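Local coordinates for protein mannonate dehydratase (Streptococcus suis, PDB 3BDK) that probably catalyses the dehydration of D-mannonate to 2-dehydro-3-deoxy-D-gluconate, using a divalent manganese or iron ion, at residues S146-K151 and A294-E299; A217-D221 and R232-G236; V57-W61 and N105-S109. All blocks are in the same frame, centred on the assembly; numbering follows the deposited sequence.

Contact 1. Residues S146-K151 and A294-E299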
loop_
_atom_site.group_PDB
_atom_site.type_symbol
_atom_site.label_atom_id
_atom_site.label_comp_id
_atom_site.label_asym_id
_atom_site.label_seq_id
_atom_site.Cartn_x
_atom_site.Cartn_y
_atom_site.Cartn_z
ATOM N N SER A 146 4.110 17.216 -0.655
ATOM C CA SER A 146 4.725 16.571 -1.824
ATOM C C SER A 146 5.403 17.568 -2.773
ATOM O O SER A 146 5.217 18.779 -2.660
ATOM C CB SER A 146 3.697 15.741 -2.591
ATOM O OG SER A 146 2.818 16.588 -3.324
ATOM N N LEU A 147 6.206 17.056 -3.696
ATOM C CA LEU A 147 6.941 17.917 -4.613
ATOM C C LEU A 147 5.987 18.504 -5.641
ATOM O O LEU A 147 5.097 17.822 -6.148
ATOM C CB LEU A 147 8.033 17.133 -5.340
ATOM C CG LEU A 147 8.871 16.108 -4.591
ATOM C CD1 LEU A 147 9.865 15.501 -5.554
ATOM C CD2 LEU A 147 9.618 16.769 -3.457
ATOM N N ALA A 148 6.188 19.773 -5.959
ATOM C CA ALA A 148 5.360 20.407 -6.938
ATOM C C ALA A 148 6.236 21.295 -7.786
ATOM O O ALA A 148 7.207 21.880 -7.297
ATOM C CB ALA A 148 4.257 21.206 -6.265
ATOM N N PHE A 149 5.902 21.339 -9.072
ATOM C CA PHE A 149 6.413 22.311 -10.011
ATOM C C PHE A 149 5.269 23.248 -10.365
ATOM O O PHE A 149 4.347 22.860 -11.081
ATOM C CB PHE A 149 6.891 21.593 -11.271
ATOM C CG PHE A 149 7.406 22.509 -12.337
ATOM C CD1 PHE A 149 8.727 22.958 -12.309
ATOM C CD2 PHE A 149 6.587 22.917 -13.378
ATOM C CE1 PHE A 149 9.215 23.798 -13.296
ATOM C CE2 PHE A 149 7.064 23.770 -14.366
ATOM C CZ PHE A 149 8.384 24.208 -14.325
ATOM N N LEU A 150 5.318 24.475 -9.866
ATOM C CA LEU A 150 4.295 25.456 -10.201
ATOM C C LEU A 150 4.902 26.526 -11.087
ATOM O O LEU A 150 5.703 27.358 -10.638
ATOM C CB LEU A 150 3.690 26.085 -8.945
ATOM C CG LEU A 150 2.701 25.337 -8.047
ATOM C CD1 LEU A 150 3.292 24.056 -7.491
ATOM C CD2 LEU A 150 2.229 26.236 -6.875
ATOM N N LYS A 151 4.510 26.501 -12.351
ATOM C CA LYS A 151 5.070 27.393 -13.351
ATOM C C LYS A 151 5.200 28.832 -12.850
ATOM O O LYS A 151 6.309 29.360 -12.745
ATOM C CB LYS A 151 4.249 27.339 -14.631
ATOM C CG LYS A 151 4.597 26.175 -15.522
ATOM C CD LYS A 151 3.719 26.168 -16.741
ATOM C CE LYS A 151 3.758 24.845 -17.437
ATOM N NZ LYS A 151 2.813 24.886 -18.561
ATOM N N ALA A 294 -2.200 23.556 -17.165
ATOM C CA ALA A 294 -1.399 24.591 -17.763
ATOM C C ALA A 294 -0.541 25.271 -16.661
ATOM O O ALA A 294 0.483 25.887 -16.968
ATOM C CB ALA A 294 -2.285 25.583 -18.473
ATOM N N TRP A 295 -0.955 25.110 -15.395
ATOM C CA TRP A 295 -0.293 25.700 -14.223
ATOM C C TRP A 295 0.976 24.970 -13.761
ATOM O O TRP A 295 1.687 25.438 -12.863
ATOM C CB TRP A 295 -1.277 25.773 -13.048
ATOM C CG TRP A 295 -1.851 24.407 -12.628
ATOM C CD1 TRP A 295 -2.969 23.798 -13.128
ATOM C CD2 TRP A 295 -1.315 23.507 -11.644
ATOM N NE1 TRP A 295 -3.153 22.579 -12.525
ATOM C CE2 TRP A 295 -2.152 22.377 -11.614
ATOM C CE3 TRP A 295 -0.207 23.545 -10.798
ATOM C CZ2 TRP A 295 -1.935 21.314 -10.750
ATOM C CZ3 TRP A 295 0.023 22.471 -9.953
ATOM C CH2 TRP A 295 -0.839 21.378 -9.931
ATOM N N GLY A 296 1.260 23.822 -14.356
ATOM C CA GLY A 296 2.336 22.978 -13.856
ATOM C C GLY A 296 1.767 21.677 -13.336
ATOM O O GLY A 296 0.867 21.085 -13.950
ATOM N N PHE A 297 2.277 21.219 -12.200
ATOM C CA PHE A 297 1.911 19.895 -11.715
ATOM C C PHE A 297 2.373 19.653 -10.297
ATOM O O PHE A 297 3.281 20.326 -9.797
ATOM C CB PHE A 297 2.467 18.801 -12.634
ATOM C CG PHE A 297 3.963 18.734 -12.668
ATOM C CD1 PHE A 297 4.681 19.471 -13.587
ATOM C CD2 PHE A 297 4.656 17.911 -11.796
ATOM C CE1 PHE A 297 6.078 19.409 -13.627
ATOM C CE2 PHE A 297 6.060 17.855 -11.823
ATOM C CZ PHE A 297 6.764 18.609 -12.753
ATOM N N GLN A 298 1.738 18.668 -9.667
ATOM C CA GLN A 298 2.041 18.287 -8.310
ATOM C C GLN A 298 1.958 16.783 -8.141
ATOM O O GLN A 298 0.969 16.150 -8.552
ATOM C CB GLN A 298 1.090 18.953 -7.327
ATOM C CG GLN A 298 1.408 18.510 -5.889
ATOM C CD GLN A 298 0.848 19.382 -4.805
ATOM O OE1 GLN A 298 1.069 19.102 -3.642
ATOM N NE2 GLN A 298 0.123 20.431 -5.161
ATOM N N GLU A 299 2.998 16.217 -7.531
ATOM C CA GLU A 299 3.039 14.800 -7.216
ATOM C C GLU A 299 2.001 14.476 -6.140
ATOM O O GLU A 299 1.799 15.259 -5.209
ATOM C CB GLU A 299 4.436 14.408 -6.752
ATOM C CG GLU A 299 5.471 14.571 -7.848
ATOM C CD GLU A 299 6.883 14.110 -7.478
ATOM O OE1 GLU A 299 7.044 13.200 -6.620
ATOM O OE2 GLU A 299 7.829 14.671 -8.083
#

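Contact 2. Residues A217-D221 and R232-G236. With MN (manganese (II) ion), chain D.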
loop_
_atom_site.group_PDB
_atom_site.type_symbol
_atom_site.label_atom_id
_atom_site.label_comp_id
_atom_site.label_asym_id
_atom_site.label_seq_id
_atom_site.Cartn_x
_atom_site.Cartn_y
_atom_site.Cartn_z
ATOM N N ALA A 217 17.574 2.013 -20.709
ATOM C CA ALA A 217 16.222 2.512 -20.492
ATOM C C ALA A 217 16.235 3.975 -20.066
ATOM O O ALA A 217 16.644 4.304 -18.952
ATOM C CB ALA A 217 15.503 1.662 -19.455
ATOM N N ILE A 218 15.786 4.850 -20.960
ATOM C CA ILE A 218 16.012 6.283 -20.810
ATOM C C ILE A 218 14.906 6.932 -19.984
ATOM O O ILE A 218 13.734 6.894 -20.361
ATOM C CB ILE A 218 16.099 6.987 -22.177
ATOM C CG1 ILE A 218 16.362 8.483 -21.991
ATOM C CG2 ILE A 218 14.825 6.760 -22.976
ATOM C CD1 ILE A 218 17.454 9.546 -23.932
ATOM N N HIS A 219 15.286 7.528 -18.859
ATOM C CA HIS A 219 14.349 8.288 -18.041
ATOM C C HIS A 219 13.879 9.545 -18.766
ATOM O O HIS A 219 14.689 10.374 -19.181
ATOM C CB HIS A 219 14.989 8.662 -16.702
ATOM C CG HIS A 219 13.999 9.042 -15.646
ATOM N ND1 HIS A 219 13.487 10.317 -15.528
ATOM C CD2 HIS A 219 13.426 8.315 -14.657
ATOM C CE1 HIS A 219 12.643 10.358 -14.513
ATOM N NE2 HIS A 219 12.588 9.157 -13.968
ATOM N N PRO A 220 12.565 9.678 -18.915
ATOM C CA PRO A 220 11.987 10.762 -19.717
ATOM C C PRO A 220 12.306 12.133 -19.130
ATOM O O PRO A 220 12.809 12.222 -18.011
ATOM C CB PRO A 220 10.483 10.490 -19.631
ATOM C CG PRO A 220 10.308 9.788 -18.332
ATOM C CD PRO A 220 11.540 8.948 -18.150
ATOM N N ASP A 221 12.013 13.187 -19.885
ATOM C CA ASP A 221 12.341 14.545 -19.465
ATOM C C ASP A 221 11.354 15.051 -18.419
ATOM O O ASP A 221 10.140 14.929 -18.585
ATOM C CB ASP A 221 12.361 15.487 -20.669
ATOM C CG ASP A 221 13.724 15.567 -21.325
ATOM O OD1 ASP A 221 13.835 16.200 -22.396
ATOM O OD2 ASP A 221 14.687 14.997 -20.769
ATOM N N ARG A 232 14.478 20.394 -24.389
ATOM C CA ARG A 232 14.155 19.056 -23.903
ATOM C C ARG A 232 13.599 18.277 -25.059
ATOM O O ARG A 232 12.834 18.823 -25.846
ATOM C CB ARG A 232 13.103 19.095 -22.805
ATOM C CG ARG A 232 13.639 19.189 -21.387
ATOM C CD ARG A 232 14.007 20.623 -20.976
ATOM N NE ARG A 232 14.459 20.652 -19.586
ATOM C CZ ARG A 232 15.734 20.638 -19.184
ATOM N NH1 ARG A 232 16.018 20.653 -17.880
ATOM N NH2 ARG A 232 16.734 20.620 -20.059
ATOM N N ILE A 233 13.972 17.003 -25.175
ATOM C CA ILE A 233 13.509 16.203 -26.305
ATOM C C ILE A 233 12.756 14.926 -25.924
ATOM O O ILE A 233 11.939 14.409 -26.711
ATOM C CB ILE A 233 14.638 15.907 -27.349
ATOM C CG1 ILE A 233 15.861 15.235 -26.692
ATOM C CG2 ILE A 233 15.006 17.177 -28.117
ATOM C CD1 ILE A 233 16.926 14.794 -27.693
ATOM N N ILE A 234 13.002 14.409 -24.733
ATOM C CA ILE A 234 12.309 13.201 -24.346
ATOM C C ILE A 234 11.065 13.617 -23.593
ATOM O O ILE A 234 11.012 13.615 -22.366
ATOM C CB ILE A 234 13.230 12.191 -23.606
ATOM C CG1 ILE A 234 14.605 12.147 -24.294
ATOM C CG2 ILE A 234 12.638 10.802 -23.665
ATOM C CD1 ILE A 234 14.547 11.726 -25.797
ATOM N N THR A 235 10.054 13.966 -24.369
ATOM C CA THR A 235 8.947 14.751 -23.867
ATOM C C THR A 235 7.547 14.166 -24.173
ATOM O O THR A 235 6.572 14.601 -23.566
ATOM C CB THR A 235 9.065 16.245 -24.393
ATOM O OG1 THR A 235 9.021 16.272 -25.821
ATOM C CG2 THR A 235 10.360 16.919 -23.937
ATOM N N GLY A 236 7.452 13.190 -25.091
ATOM C CA GLY A 236 6.160 12.630 -25.527
ATOM C C GLY A 236 6.187 11.510 -26.574
ATOM O O GLY A 236 7.250 10.986 -26.932
HETATM MN MN MN D . 12.271 8.973 -11.516
#

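Contact 3. Residues V57-W61 and N105-S109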
loop_
_atom_site.group_PDB
_atom_site.type_symbol
_atom_site.label_atom_id
_atom_site.label_comp_id
_atom_site.label_asym_id
_atom_site.label_seq_id
_atom_site.Cartn_x
_atom_site.Cartn_y
_atom_site.Cartn_z
ATOM N N VAL A 57 31.762 11.264 -12.202
ATOM C CA VAL A 57 30.615 11.329 -13.130
ATOM C C VAL A 57 30.936 10.713 -14.486
ATOM O O VAL A 57 30.323 9.717 -14.893
ATOM C CB VAL A 57 30.039 12.781 -13.307
ATOM C CG1 VAL A 57 31.035 13.705 -14.027
ATOM C CG2 VAL A 57 28.688 12.754 -14.021
ATOM N N GLY A 58 31.897 11.320 -15.178
ATOM C CA GLY A 58 32.324 10.850 -16.486
ATOM C C GLY A 58 33.174 9.596 -16.418
ATOM O O GLY A 58 33.046 8.710 -17.273
ATOM N N GLN A 59 34.026 9.524 -15.393
ATOM C CA GLN A 59 35.012 8.450 -15.233
ATOM C C GLN A 59 34.395 7.061 -15.086
ATOM O O GLN A 59 33.236 6.929 -14.708
ATOM C CB GLN A 59 35.950 8.772 -14.069
ATOM C CG GLN A 59 37.016 9.821 -14.418
ATOM C CD GLN A 59 37.280 10.824 -13.286
ATOM O OE1 GLN A 59 37.323 10.462 -12.107
ATOM N NE2 GLN A 59 37.462 12.090 -13.651
ATOM N N ALA A 60 35.183 6.038 -15.403
ATOM C CA ALA A 60 34.707 4.659 -15.518
ATOM C C ALA A 60 34.206 4.056 -14.209
ATOM O O ALA A 60 34.672 4.415 -13.135
ATOM C CB ALA A 60 35.796 3.786 -16.111
ATOM N N TRP A 61 33.256 3.132 -14.316
ATOM C CA TRP A 61 32.693 2.445 -13.150
ATOM C C TRP A 61 33.378 1.085 -12.939
ATOM O O TRP A 61 33.158 0.158 -13.721
ATOM C CB TRP A 61 31.175 2.272 -13.316
ATOM C CG TRP A 61 30.341 3.482 -12.929
ATOM C CD1 TRP A 61 30.708 4.803 -13.002
ATOM C CD2 TRP A 61 28.993 3.471 -12.441
ATOM N NE1 TRP A 61 29.679 5.610 -12.568
ATOM C CE2 TRP A 61 28.615 4.820 -12.219
ATOM C CE3 TRP A 61 28.068 2.453 -12.159
ATOM C CZ2 TRP A 61 27.352 5.175 -11.729
ATOM C CZ3 TRP A 61 26.811 2.806 -11.669
ATOM C CH2 TRP A 61 26.466 4.157 -11.461
ATOM N N ASN A 105 34.758 5.810 -20.979
ATOM C CA ASN A 105 34.521 5.517 -19.584
ATOM C C ASN A 105 33.127 4.988 -19.312
ATOM O O ASN A 105 32.944 4.160 -18.419
ATOM C CB ASN A 105 34.830 6.751 -18.743
ATOM C CG ASN A 105 36.325 6.980 -18.596
ATOM O OD1 ASN A 105 36.781 8.119 -18.511
ATOM N ND2 ASN A 105 37.100 5.885 -18.573
ATOM N N TYR A 106 32.163 5.465 -20.107
ATOM C CA TYR A 106 30.772 5.000 -20.079
ATOM C C TYR A 106 30.640 3.598 -20.706
ATOM O O TYR A 106 29.844 2.788 -20.229
ATOM C CB TYR A 106 29.848 6.017 -20.778
ATOM C CG TYR A 106 28.405 5.986 -20.303
ATOM C CD1 TYR A 106 27.504 5.054 -20.814
ATOM C CD2 TYR A 106 27.940 6.891 -19.346
ATOM C CE1 TYR A 106 26.186 5.009 -20.382
ATOM C CE2 TYR A 106 26.604 6.855 -18.900
ATOM C CZ TYR A 106 25.735 5.903 -19.424
ATOM O OH TYR A 106 24.413 5.835 -19.014
ATOM N N LYS A 107 31.430 3.321 -21.755
ATOM C CA LYS A 107 31.497 1.996 -22.385
ATOM C C LYS A 107 31.726 0.885 -21.345
ATOM O O LYS A 107 30.963 -0.078 -21.281
ATOM C CB LYS A 107 32.616 1.937 -23.438
ATOM C CG LYS A 107 32.485 2.879 -24.645
ATOM C CD LYS A 107 32.093 2.168 -25.967
ATOM C CE LYS A 107 33.268 1.463 -26.677
ATOM N NZ LYS A 107 34.395 2.342 -27.092
ATOM N N THR A 108 32.768 1.017 -20.528
ATOM C CA THR A 108 33.101 -0.045 -19.568
ATOM C C THR A 108 32.082 -0.200 -18.428
ATOM O O THR A 108 31.814 -1.318 -17.967
ATOM C CB THR A 108 34.528 0.096 -18.987
ATOM O OG1 THR A 108 34.827 1.478 -18.759
ATOM C CG2 THR A 108 35.557 -0.509 -19.946
ATOM N N SER A 109 31.520 0.919 -17.978
ATOM C CA SER A 109 30.402 0.878 -17.039
ATOM C C SER A 109 29.371 -0.139 -17.499
ATOM O O SER A 109 28.889 -0.946 -16.697
ATOM C CB SER A 109 29.756 2.242 -16.902
ATOM O OG SER A 109 30.665 3.148 -16.317
#

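Contact 1. Residues S146-K151 and A294-E299
Glu299 and Leu147 run side by side in the same direction across two antiparallel strands, with the carboxylate OE2 of Glu299 3.4 Å from CD1 of Leu147. Their backbones are joined by a nearly straight bond, Glu299 N to Leu147 O at 3.0 Å (N-H...O 160°). OE2 also forms a salt bridge with Arg133.

Phe149 and Phe297 form the aromatic part of the contact. Their backbones make a hydrogen-bonded antiparallel pair, with Phe149 N to Phe297 O and Phe297 N to Phe149 O both 2.9 Å. With chi1 of 65°, CG of Phe297 lies between the backbone N and the carbonyl carbon, and the ring leans toward the other strand, where it receives CB of Phe149 over one face, 3.6 Å from the ring centroid. The ring planes, 20° apart, are slid so that they barely overlap. Lys151 NZ reaches Ala294 O at 3.0 Å.

Strands 145-150 and 296-299 are neighbours in a four-stranded antiparallel sheet, between strands 135-139 and 290-293; Thr383 of the second subunit packs on Leu150 and Trp295. Aromatic and backbone contacts thus fix the strand pair, while Glu299, its side chain about 6 Å from the bound D-mannose, probably places an Arg133-paired charge near the pocket.

Contact 2. Residues A217-D221 and R232-G236
Asp221 reaches across to Ile234 with its carboxylate: OD1 accepts Ile234 N at 3.1 Å, and the N-H comes from well above the carboxylate plane, 69° out of it. The same oxygen takes a second, weak bond from Ile233 N at 2.9 Å, so two successive amides converge on one carboxylate atom. Asp221 N is also placed against Ile234 O, but that oxygen is crowded in the model and its position is less sure. Ile234 sits at the centre of an inverse gamma turn, and its CG1 meets CD1 of Ile218 tip to tip at 3.9 Å.

Arg232 crosses Asp221 without a salt bridge. Its CG lies 3.2 Å from Asp221 OD1, whereas NE is 5.3 Å from that oxygen, and NH2 bonds instead to Pro127 O.

Two residues before Asp221, His219 belongs to the metal and D-mannose sites. Its ND1 donates to Pro220 O at 3.2 Å, in the carbonyl plane and on a lone pair, though that oxygen lies 29° out of the imidazole plane. The other ring nitrogen, NE2, binds manganese at 2.5 Å, together with His286 and Asp330.

Strand 215-218 is one of the parallel strands of the xylose isomerase-like TIM barrel. The amide grip on Asp221 thus joins the two ends of the loop leading from it to helix 237-245, while the ND1 bond helps fix the rotation of the imidazole and leaves NE2 for the metal.

Contact 3. Residues V57-W61 and N105-S109
Ser109 OG reaches from the helix toward the loop and has partners on both. It accepts a weak bond from Trp61 N at 3.3 Å, with an N-H...O angle of only 133°, and donates its own proton to Asn105 O one helical turn back, also at 3.3 Å. The chi1 of -65° sets OG beside the Ser109 backbone N, where it can reach back to that carbonyl and still face the loop. OG also presses on the root of the tryptophan, 3.2 Å from Trp61 CB, so the hydroxyl is met by carbon as well as by the amide.

Asn105 O serves a second purpose: Ala60 CA points a C-H at it, CA to O 3.4 Å with 147° at the hydrogen. The methyl of Ala60 lies against the helix, its CB 3.5 Å from Asn105 ND2 and 3.6 Å from Thr108 OG1. Earlier in the loop, Asn105 CB lies in front of the Gly58 carbonyl, 3.0 Å from Gly58 O. Between the two segments the one hydrogen bond is weak; close fit and weak polar contacts make up the interface.

In the fold, residues 57-61 belong to the connection from strand 47-50 to helix 63-74, while 105-109 lie on helix 99-114, which comes between strands 79-84 and 120-123. Trp61 O receives Asn112 ND2 a turn further along that helix, and the indole packs on Ala51 and Val55. On the helix's other side, Tyr106 bonds to Ile86 O and meets Phe201 of helix 191-210 edge-to-face.

Contact 2 is the most central, about 10 Å between its centre and that of the chain; contacts 1 and 3 are at about 18 and 19 Å, on opposite sides. Contacts 1 and 2 are both buried, contact 1 despite its distance, and contact 3 is partly buried. Contacts 2 and 3 belong to the xylose isomerase-like TIM barrel, 2 running from a barrel strand into the loop after it and 3 between a loop and an outer helix, whereas contact 1 lies in the separate antiparallel sheet. Chemistry follows position: regular backbone pairing and aromatics in 1, a carboxylate oxygen taking two amide N-H groups beside a metal ligand in 2, and weak hydroxyl and C-H contacts in 3.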